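Local coordinates for protein dihydrofolate reductase (PDB 3TQ9) that probably reduces 7,8-dihydrofolate to tetrahydrofolate with NADPH, a step needed for glycine, purine and DNA precursor synthesis, at residues I2-A7 and A109-L114. Numbering follows the deposited sequence.
With MTX (methotrexate), chain C.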
loop_
_atom_site.group_PDB
_atom_site.type_symbol
_atom_site.label_atom_id
_atom_site.label_comp_id
_atom_site.label_asym_id
_atom_site.label_seq_id
_atom_site.Cartn_x
_atom_site.Cartn_y
_atom_site.Cartn_z
ATOM N N ILE A 2 11.129 9.737 0.092
ATOM C CA ILE A 2 9.924 9.872 -0.711
ATOM C C ILE A 2 8.921 8.842 -0.211
ATOM O O ILE A 2 9.268 7.672 -0.067
ATOM C CB ILE A 2 10.226 9.613 -2.202
ATOM C CG1 ILE A 2 11.229 10.643 -2.732
ATOM C CG2 ILE A 2 8.950 9.620 -3.037
ATOM C CD1 ILE A 2 10.816 12.109 -2.521
ATOM N N ILE A 3 7.687 9.273 0.060
ATOM C CA ILE A 3 6.645 8.377 0.570
ATOM C C ILE A 3 5.681 8.021 -0.550
ATOM O O ILE A 3 5.014 8.893 -1.110
ATOM C CB ILE A 3 5.863 9.015 1.740
ATOM C CG1 ILE A 3 6.782 9.211 2.945
ATOM C CG2 ILE A 3 4.676 8.141 2.118
ATOM C CD1 ILE A 3 6.118 9.893 4.105
ATOM N N THR A 4 5.609 6.730 -0.862
ATOM C CA THR A 4 4.851 6.249 -1.991
ATOM C C THR A 4 3.751 5.309 -1.535
ATOM O O THR A 4 4.014 4.381 -0.769
ATOM C CB THR A 4 5.758 5.495 -2.944
ATOM O OG1 THR A 4 6.776 6.382 -3.423
ATOM C CG2 THR A 4 4.964 4.944 -4.120
ATOM N N LEU A 5 2.524 5.563 -1.995
ATOM C CA LEU A 5 1.407 4.642 -1.777
ATOM C C LEU A 5 1.257 3.800 -3.031
ATOM O O LEU A 5 1.200 4.341 -4.131
ATOM C CB LEU A 5 0.098 5.395 -1.514
ATOM C CG LEU A 5 -0.203 5.970 -0.122
ATOM C CD1 LEU A 5 0.989 6.646 0.467
ATOM C CD2 LEU A 5 -1.360 6.943 -0.205
ATOM N N ILE A 6 1.209 2.480 -2.863
ATOM C CA ILE A 6 0.908 1.556 -3.952
ATOM C C ILE A 6 -0.387 0.820 -3.598
ATOM O O ILE A 6 -0.507 0.242 -2.517
ATOM C CB ILE A 6 2.099 0.570 -4.228
ATOM C CG1 ILE A 6 1.863 -0.234 -5.510
ATOM C CG2 ILE A 6 2.356 -0.368 -3.048
ATOM C CD1 ILE A 6 3.088 -0.984 -5.974
ATOM N N ALA A 7 -1.376 0.881 -4.485
ATOM C CA ALA A 7 -2.672 0.252 -4.214
ATOM C C ALA A 7 -3.277 -0.290 -5.494
ATOM O O ALA A 7 -3.063 0.274 -6.562
ATOM C CB ALA A 7 -3.616 1.242 -3.562
ATOM N N ALA A 109 1.782 11.622 1.524
ATOM C CA ALA A 109 2.204 10.928 0.312
ATOM C C ALA A 109 2.834 11.868 -0.691
ATOM O O ALA A 109 2.282 12.911 -0.992
ATOM C CB ALA A 109 1.024 10.213 -0.329
ATOM N N ASP A 110 3.999 11.474 -1.198
ATOM C CA ASP A 110 4.686 12.188 -2.272
ATOM C C ASP A 110 4.249 11.634 -3.621
ATOM O O ASP A 110 3.990 12.390 -4.553
ATOM C CB ASP A 110 6.209 12.027 -2.140
ATOM C CG ASP A 110 6.787 12.782 -0.959
ATOM O OD1 ASP A 110 6.701 14.021 -0.942
ATOM O OD2 ASP A 110 7.360 12.137 -0.061
ATOM N N LYS A 111 4.185 10.307 -3.714
ATOM C CA LYS A 111 3.873 9.612 -4.961
ATOM C C LYS A 111 2.807 8.551 -4.727
ATOM O O LYS A 111 2.716 7.980 -3.637
ATOM C CB LYS A 111 5.133 8.944 -5.517
ATOM C CG LYS A 111 5.101 8.775 -7.023
ATOM C CD LYS A 111 6.233 7.893 -7.580
ATOM C CE LYS A 111 6.138 7.815 -9.127
ATOM N NZ LYS A 111 7.039 6.797 -9.753
ATOM N N MET A 112 1.999 8.297 -5.757
ATOM C CA MET A 112 1.046 7.178 -5.761
ATOM C C MET A 112 1.265 6.280 -6.985
ATOM O O MET A 112 1.486 6.774 -8.088
ATOM C CB MET A 112 -0.403 7.687 -5.731
ATOM C CG MET A 112 -0.807 8.316 -4.403
ATOM S SD MET A 112 -2.573 8.262 -4.072
ATOM C CE MET A 112 -3.156 9.539 -5.177
ATOM N N ILE A 113 1.222 4.966 -6.778
ATOM C CA ILE A 113 1.258 3.998 -7.868
ATOM C C ILE A 113 -0.000 3.158 -7.776
ATOM O O ILE A 113 -0.095 2.260 -6.937
ATOM C CB ILE A 113 2.496 3.101 -7.795
ATOM C CG1 ILE A 113 3.749 3.974 -7.763
ATOM C CG2 ILE A 113 2.522 2.127 -8.979
ATOM C CD1 ILE A 113 5.037 3.230 -8.019
ATOM N N LEU A 114 -0.964 3.456 -8.644
ATOM C CA LEU A 114 -2.313 2.897 -8.523
ATOM C C LEU A 114 -2.719 1.996 -9.698
ATOM O O LEU A 114 -2.644 2.410 -10.859
ATOM C CB LEU A 114 -3.331 4.034 -8.386
ATOM C CG LEU A 114 -3.082 5.066 -7.282
ATOM C CD1 LEU A 114 -4.130 6.173 -7.374
ATOM C CD2 LEU A 114 -3.074 4.403 -5.894
HETATM N N1 MTX C . -1.612 -4.709 -5.575
HETATM C C2 MTX C . -1.067 -3.445 -5.724
HETATM N NA2 MTX C . -0.954 -2.913 -6.930
HETATM N N3 MTX C . -0.643 -2.725 -4.625
HETATM C C4 MTX C . -0.746 -3.250 -3.356
HETATM N NA4 MTX C . -0.333 -2.545 -2.306
HETATM C C4A MTX C . -1.289 -4.519 -3.190
HETATM N N5 MTX C . -1.396 -5.056 -1.922
HETATM C C6 MTX C . -1.924 -6.308 -1.751
HETATM C C7 MTX C . -2.363 -7.049 -2.856
HETATM N N8 MTX C . -2.255 -6.521 -4.135
HETATM C C8A MTX C . -1.723 -5.254 -4.307
HETATM C C9 MTX C . -2.008 -6.838 -0.346
HETATM N N10 MTX C . -2.042 -8.291 -0.338
HETATM C CM MTX C . -3.269 -8.919 0.192
HETATM C C11 MTX C . 0.898 -10.658 -2.245
HETATM C C12 MTX C . -0.312 -11.213 -1.864
HETATM C C13 MTX C . -1.278 -10.430 -1.241
HETATM C C14 MTX C . -1.034 -9.079 -0.986
HETATM C C15 MTX C . 0.193 -8.534 -1.369
HETATM C C16 MTX C . 1.154 -9.321 -1.996
HETATM C C MTX C . 1.918 -11.529 -2.916
HETATM O O MTX C . 1.824 -12.928 -2.751
HETATM N N MTX C . 2.890 -10.981 -3.641
HETATM C CA MTX C . 4.172 -11.647 -3.772
HETATM C CT MTX C . 5.277 -10.667 -3.931
HETATM O O1 MTX C . 5.017 -9.466 -4.127
HETATM O O2 MTX C . 6.466 -11.053 -3.853
HETATM C CB MTX C . 4.201 -12.628 -4.942
HETATM C CG MTX C . 3.267 -12.249 -6.079
HETATM C CD MTX C . 3.395 -13.306 -7.148
HETATM O OE1 MTX C . 4.129 -13.094 -8.147
HETATM O OE2 MTX C . 2.774 -14.398 -7.038
#
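Leu-5 and Ile-113 illustrate how parallel strands share hydrogen bonds: Leu-5 N donates to Lys-111 O (2.9 Å), while Leu-5 O receives Ile-113 N at 2.7 Å, nearly in line with the carbonyl. Ala-7 N to Ile-113 O continues the pattern, so Leu-5 and Ile-113 each bond through both backbone groups. Weaker CA-H...O contacts converge on carbonyls that already take an N-H, as Thr-4 CA does on Lys-111 O (3.2 Å).

Where the pairing begins, a carboxylate stands in for a main-chain acceptor. Asp-110 turns OD2 toward Ile-3 N (2.9 Å, 166° at the hydrogen), using the anti lone pair; its CG lies beside its own backbone N (chi1 -70°), which brings the carboxylate back to the neighbouring strand. Ile-3 O is in turn gripped twice, by Asp-110 N in the carbonyl plane and by Lys-111 N tilted from it.

Apolar contacts form on both faces. On one, Leu-5 CD1 meets Ala-109 CB at 3.7 Å and Ala-7 CB touches a terminal methyl of Leu-114, CD2; on the other, Thr-4 CG2 packs against Ile-113 CG1, and Ile-6 CG1 lies near Ile-113 CB.

Beside the pairing, the pteridine amino group NA4 of methotrexate donates to Ile-6 O (2.8 Å), so the far end of segment 2-7 lines part of the inhibitor pocket. The pair lies in the central mixed sheet of the dihydrofolate reductase fold: strand 92-97 flanks 2-7, strand 154-159 runs antiparallel beside 111-114, and helix 26-36 covers Ile-6 and Ile-113.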